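PDB 5ZQA: Lmo2812 protein from Listeria monocytogenes EGD-e, which is a penicillin-binding protein of the S11 peptidase family that probably acts as a serine-type D-Ala-D-Ala carboxypeptidase on peptidoglycan peptides. Local coordinates for residues P29-S34 with M269-K274; N213-S218 with K263-L268. One frame throughout, in Å; residues are numbered along the deposited sequence.

Contact 1. Residues P29-S34 with M269-K274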
loop_
_atom_site.group_PDB
_atom_site.type_symbol
_atom_site.label_atom_id
_atom_site.label_comp_id
_atom_site.label_asym_id
_atom_site.label_seq_id
_atom_site.Cartn_x
_atom_site.Cartn_y
_atom_site.Cartn_z
ATOM N N PRO A 29 -18.487 4.429 -17.494
ATOM C CA PRO A 29 -19.381 3.273 -17.378
ATOM C C PRO A 29 -20.180 3.248 -16.084
ATOM O O PRO A 29 -19.912 3.985 -15.135
ATOM C CB PRO A 29 -18.420 2.082 -17.440
ATOM C CG PRO A 29 -17.129 2.631 -16.960
ATOM C CD PRO A 29 -17.069 4.028 -17.485
ATOM N N ASN A 30 -21.180 2.383 -16.079
ATOM C CA ASN A 30 -22.045 2.182 -14.937
ATOM C C ASN A 30 -21.646 0.887 -14.245
ATOM O O ASN A 30 -22.076 -0.193 -14.654
ATOM C CB ASN A 30 -23.504 2.143 -15.407
ATOM C CG ASN A 30 -24.490 2.006 -14.270
ATOM O OD1 ASN A 30 -24.211 2.385 -13.131
ATOM N ND2 ASN A 30 -25.666 1.463 -14.578
ATOM N N LEU A 31 -20.804 0.987 -13.218
ATOM C CA LEU A 31 -20.344 -0.202 -12.515
ATOM C C LEU A 31 -21.132 -0.433 -11.240
ATOM O O LEU A 31 -21.613 0.508 -10.604
ATOM C CB LEU A 31 -18.853 -0.104 -12.170
ATOM C CG LEU A 31 -17.886 0.150 -13.326
ATOM C CD1 LEU A 31 -16.473 0.308 -12.785
ATOM C CD2 LEU A 31 -17.934 -0.961 -14.377
ATOM N N TYR A 32 -21.245 -1.696 -10.862
ATOM C CA TYR A 32 -21.856 -2.041 -9.590
ATOM C C TYR A 32 -20.839 -2.766 -8.735
ATOM O O TYR A 32 -20.606 -3.963 -8.894
ATOM C CB TYR A 32 -23.118 -2.864 -9.817
ATOM C CG TYR A 32 -24.183 -2.010 -10.459
ATOM C CD1 TYR A 32 -24.842 -1.035 -9.722
ATOM C CD2 TYR A 32 -24.488 -2.136 -11.807
ATOM C CE1 TYR A 32 -25.802 -0.226 -10.301
ATOM C CE2 TYR A 32 -25.448 -1.323 -12.399
ATOM C CZ TYR A 32 -26.095 -0.374 -11.634
ATOM O OH TYR A 32 -27.052 0.436 -12.204
ATOM N N LEU A 33 -20.214 -1.999 -7.849
ATOM C CA LEU A 33 -19.091 -2.477 -7.052
ATOM C C LEU A 33 -19.501 -2.657 -5.612
ATOM O O LEU A 33 -20.446 -2.014 -5.149
ATOM C CB LEU A 33 -17.920 -1.489 -7.117
ATOM C CG LEU A 33 -17.477 -1.049 -8.517
ATOM C CD1 LEU A 33 -16.358 -0.026 -8.434
ATOM C CD2 LEU A 33 -17.034 -2.246 -9.340
ATOM N N SER A 34 -18.777 -3.507 -4.890
ATOM C CA SER A 34 -18.974 -3.626 -3.450
ATOM C C SER A 34 -18.391 -2.420 -2.738
ATOM O O SER A 34 -18.961 -1.911 -1.774
ATOM C CB SER A 34 -18.332 -4.902 -2.911
ATOM O OG SER A 34 -18.443 -4.929 -1.497
ATOM N N MET A 269 -10.253 -2.753 -13.844
ATOM C CA MET A 269 -9.183 -2.986 -14.807
ATOM C C MET A 269 -9.759 -3.121 -16.220
ATOM O O MET A 269 -9.151 -2.647 -17.184
ATOM C CB MET A 269 -8.363 -4.224 -14.408
ATOM C CG MET A 269 -7.414 -3.973 -13.225
ATOM S SD MET A 269 -6.251 -2.635 -13.612
ATOM C CE MET A 269 -5.363 -2.431 -12.062
ATOM N N GLU A 270 -10.942 -3.727 -16.334
ATOM C CA GLU A 270 -11.638 -3.817 -17.624
ATOM C C GLU A 270 -11.942 -2.422 -18.181
ATOM O O GLU A 270 -11.730 -2.151 -19.365
ATOM C CB GLU A 270 -12.936 -4.628 -17.492
ATOM C CG GLU A 270 -13.710 -4.767 -18.800
ATOM C CD GLU A 270 -14.680 -5.938 -18.792
ATOM O OE1 GLU A 270 -14.310 -7.020 -18.290
ATOM O OE2 GLU A 270 -15.811 -5.775 -19.298
ATOM N N VAL A 271 -12.435 -1.537 -17.323
ATOM C CA VAL A 271 -12.671 -0.146 -17.705
ATOM C C VAL A 271 -11.363 0.547 -18.059
ATOM O O VAL A 271 -11.275 1.280 -19.058
ATOM C CB VAL A 271 -13.373 0.627 -16.561
ATOM C CG1 VAL A 271 -13.420 2.128 -16.856
ATOM C CG2 VAL A 271 -14.771 0.080 -16.374
ATOM N N GLY A 272 -10.348 0.317 -17.234
ATOM C CA GLY A 272 -9.065 0.974 -17.417
ATOM C C GLY A 272 -8.441 0.723 -18.778
ATOM O O GLY A 272 -7.770 1.599 -19.330
ATOM N N PHE A 273 -8.663 -0.469 -19.327
ATOM C CA PHE A 273 -8.076 -0.818 -20.619
ATOM C C PHE A 273 -9.096 -0.916 -21.743
ATOM O O PHE A 273 -8.783 -1.417 -22.824
ATOM C CB PHE A 273 -7.299 -2.132 -20.510
ATOM C CG PHE A 273 -6.067 -2.018 -19.669
ATOM C CD1 PHE A 273 -4.971 -1.303 -20.117
ATOM C CD2 PHE A 273 -6.017 -2.601 -18.413
ATOM C CE1 PHE A 273 -3.844 -1.182 -19.333
ATOM C CE2 PHE A 273 -4.890 -2.488 -17.628
ATOM C CZ PHE A 273 -3.804 -1.777 -18.086
ATOM N N LYS A 274 -10.306 -0.429 -21.496
ATOM C CA LYS A 274 -11.352 -0.438 -22.520
ATOM C C LYS A 274 -10.946 0.371 -23.750
ATOM O O LYS A 274 -10.331 1.429 -23.642
ATOM C CB LYS A 274 -12.662 0.108 -21.955
ATOM C CG LYS A 274 -13.828 0.027 -22.931
ATOM C CD LYS A 274 -15.006 0.860 -22.453
ATOM C CE LYS A 274 -16.024 1.056 -23.564
ATOM N NZ LYS A 274 -17.020 2.095 -23.200
#
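Pro29 and Val271 bring the two backbones closest, 7.5 Å between their CA atoms, where segment 29-34, extended as far as Leu33 and with alternating side chains, passes the last turn of helix 258-272. Helical geometry ends at Phe273, whose N still bonds to Met269 O. Across the gap the contact is wholly apolar and centres on Val271. Its CG1 lies anti to the backbone N (chi1 171°), which leaves both methyls turned to the loop. CG at the outer corner of Pro29 reaches toward both, 3.5 Å from CG2 of Val271 and 3.7 Å from CG1 of Val271. Leu31 crosses the valine obliquely and also touches CG2 of Val271, from 3.9 Å at its CD2; it packs too on Leu268 and on Tyr50 of strand 48-52. Asn30 and Tyr32 project the other way, where ND2 of Asn30 donates to OH of Tyr32 (2.9 Å, 151°), with the phenol oxygen 18° out of the amide plane. No hydrogen bond joins 29-34 to 269-274, so van der Waals packing holds them together here, near the surface and away from the predicted active site, while polar bonds from Tyr32 and Ser34 to Lys267 and Asp264 hold the segment farther along the helix.

Contact 2. Residues N213-S218 with K263-L268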
loop_
_atom_site.group_PDB
_atom_site.type_symbol
_atom_site.label_atom_id
_atom_site.label_comp_id
_atom_site.label_asym_id
_atom_site.label_seq_id
_atom_site.Cartn_x
_atom_site.Cartn_y
_atom_site.Cartn_z
ATOM N N ASN A 213 -1.973 -10.135 -2.258
ATOM C CA ASN A 213 -2.564 -9.772 -3.550
ATOM C C ASN A 213 -2.972 -11.011 -4.332
ATOM O O ASN A 213 -2.157 -11.606 -5.041
ATOM C CB ASN A 213 -1.580 -8.929 -4.369
ATOM C CG ASN A 213 -2.164 -8.460 -5.697
ATOM O OD1 ASN A 213 -3.239 -8.902 -6.126
ATOM N ND2 ASN A 213 -1.446 -7.562 -6.362
ATOM N N ASP A 214 -4.245 -11.374 -4.229
ATOM C CA ASP A 214 -4.739 -12.599 -4.859
ATOM C C ASP A 214 -4.887 -12.503 -6.378
ATOM O O ASP A 214 -5.161 -13.507 -7.026
ATOM C CB ASP A 214 -6.087 -12.998 -4.252
ATOM C CG ASP A 214 -5.970 -13.455 -2.806
ATOM O OD1 ASP A 214 -4.854 -13.823 -2.377
ATOM O OD2 ASP A 214 -6.999 -13.461 -2.100
ATOM N N LEU A 215 -4.727 -11.314 -6.954
ATOM C CA LEU A 215 -4.916 -11.164 -8.398
ATOM C C LEU A 215 -3.638 -11.330 -9.210
ATOM O O LEU A 215 -3.673 -11.274 -10.439
ATOM C CB LEU A 215 -5.535 -9.800 -8.721
ATOM C CG LEU A 215 -7.009 -9.632 -8.367
ATOM C CD1 LEU A 215 -7.424 -8.181 -8.643
ATOM C CD2 LEU A 215 -7.872 -10.591 -9.174
ATOM N N LEU A 216 -2.505 -11.505 -8.536
ATOM C CA LEU A 216 -1.268 -11.764 -9.253
ATOM C C LEU A 216 -1.402 -13.067 -10.037
ATOM O O LEU A 216 -1.747 -14.102 -9.471
ATOM C CB LEU A 216 -0.080 -11.830 -8.288
ATOM C CG LEU A 216 0.257 -10.516 -7.582
ATOM C CD1 LEU A 216 1.280 -10.780 -6.473
ATOM C CD2 LEU A 216 0.781 -9.464 -8.561
ATOM N N GLY A 217 -1.152 -12.996 -11.343
ATOM C CA GLY A 217 -1.291 -14.156 -12.210
ATOM C C GLY A 217 -2.705 -14.384 -12.719
ATOM O O GLY A 217 -2.942 -15.309 -13.503
ATOM N N SER A 218 -3.646 -13.550 -12.278
ATOM C CA SER A 218 -5.044 -13.664 -12.702
ATOM C C SER A 218 -5.475 -12.561 -13.664
ATOM O O SER A 218 -6.393 -12.736 -14.465
ATOM C CB SER A 218 -5.961 -13.654 -11.485
ATOM O OG SER A 218 -5.770 -14.828 -10.718
ATOM N N LYS A 263 -12.906 -8.718 -7.023
ATOM C CA LYS A 263 -13.931 -8.696 -8.069
ATOM C C LYS A 263 -14.164 -7.279 -8.559
ATOM O O LYS A 263 -14.342 -7.055 -9.759
ATOM C CB LYS A 263 -15.245 -9.285 -7.560
ATOM C CG LYS A 263 -15.165 -10.739 -7.173
ATOM C CD LYS A 263 -15.147 -11.635 -8.389
ATOM C CE LYS A 263 -15.393 -13.084 -7.970
ATOM N NZ LYS A 263 -15.487 -13.972 -9.148
ATOM N N ASP A 264 -14.179 -6.324 -7.632
ATOM C CA ASP A 264 -14.289 -4.913 -8.010
ATOM C C ASP A 264 -13.095 -4.481 -8.858
ATOM O O ASP A 264 -13.256 -3.744 -9.832
ATOM C CB ASP A 264 -14.358 -3.986 -6.784
ATOM C CG ASP A 264 -15.644 -4.130 -5.979
ATOM O OD1 ASP A 264 -16.635 -4.713 -6.473
ATOM O OD2 ASP A 264 -15.645 -3.633 -4.829
ATOM N N THR A 265 -11.899 -4.909 -8.460
ATOM C CA THR A 265 -10.691 -4.553 -9.188
ATOM C C THR A 265 -10.714 -5.111 -10.605
ATOM O O THR A 265 -10.275 -4.440 -11.537
ATOM C CB THR A 265 -9.439 -5.033 -8.438
ATOM O OG1 THR A 265 -9.386 -4.359 -7.182
ATOM C CG2 THR A 265 -8.159 -4.716 -9.210
ATOM N N GLU A 266 -11.258 -6.317 -10.781
ATOM C CA GLU A 266 -11.394 -6.873 -12.133
ATOM C C GLU A 266 -12.233 -5.956 -13.024
ATOM O O GLU A 266 -11.870 -5.695 -14.170
ATOM C CB GLU A 266 -12.022 -8.268 -12.102
ATOM C CG GLU A 266 -11.120 -9.358 -11.559
ATOM C CD GLU A 266 -11.799 -10.721 -11.603
ATOM O OE1 GLU A 266 -11.978 -11.266 -12.713
ATOM O OE2 GLU A 266 -12.175 -11.236 -10.530
ATOM N N LYS A 267 -13.350 -5.472 -12.488
ATOM C CA LYS A 267 -14.232 -4.579 -13.230
ATOM C C LYS A 267 -13.537 -3.261 -13.568
ATOM O O LYS A 267 -13.683 -2.735 -14.670
ATOM C CB LYS A 267 -15.501 -4.319 -12.430
ATOM C CG LYS A 267 -16.424 -5.522 -12.363
ATOM C CD LYS A 267 -17.586 -5.213 -11.456
ATOM C CE LYS A 267 -18.561 -6.378 -11.363
ATOM N NZ LYS A 267 -19.499 -6.119 -10.236
ATOM N N LEU A 268 -12.761 -2.739 -12.620
ATOM C CA LEU A 268 -12.065 -1.472 -12.838
ATOM C C LEU A 268 -10.950 -1.618 -13.869
ATOM O O LEU A 268 -10.733 -0.715 -14.692
ATOM C CB LEU A 268 -11.496 -0.932 -11.516
ATOM C CG LEU A 268 -12.551 -0.459 -10.508
ATOM C CD1 LEU A 268 -11.918 -0.268 -9.142
ATOM C CD2 LEU A 268 -13.195 0.845 -10.971
#
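In the loop leading into strand 222-230 of the central antiparallel sheet, an Asx turn built on Asn213 presents Leu215 to the C-terminal helix 258-272. OD1 of Asn213 accepts from N of Leu215 at 3.0 Å, with the donor 29° off the carbonyl plane, and the same residues begin a type I beta turn from Asn213 to Leu216. Leu215 O then takes the N-H of Ser218, curling the chain on past Gly217. From this curl Leu215 reaches across to the helix. Its CD1 crosses Thr265 on the carbon side, 3.6 Å from CG2 of Thr265 and 3.7 Å from CB of Thr265. With chi1 at -63°, OG1 of Thr265 lies beside the backbone N and bonds to Arg261 O, leaving the methyl, anti to that N, to meet the leucine. The other leucine methyl, CD2, lies 4.2 Å from CG of Glu266, whose aliphatic stem edges the contact. Phe262 and Leu222 also pack on Leu215, and Thr265 rests on Ser250 and Val252 of the sheet. With its hydroxyl spent on the helix backbone, Thr265 offers hydrocarbon to the buried leucine: the loop is joined to the helix by apolar packing, and no hydrogen bond crosses between the two segments.

How the contacts relate
From the N terminus, the chain runs through 29-34 into strand 37-42, and contact 1 closes a loop of 234 residues when helix 258-272 returns at the C-terminal end. Contact 2 is nested within that loop, joining 213-218, just before strand 222-230, to 263-268, immediately before 269-274 on the same helix. The helix is thus the common element, meeting the N-terminal segment in contact 1 and the loop 213-218 in contact 2. The two contacts, about 12 Å apart between centres, are bridged by polar bonds: Ser34 N lies 2.9 Å from Asp264 OD1, probably a hydrogen bond, and Lys267 NZ bonds to Tyr32 O.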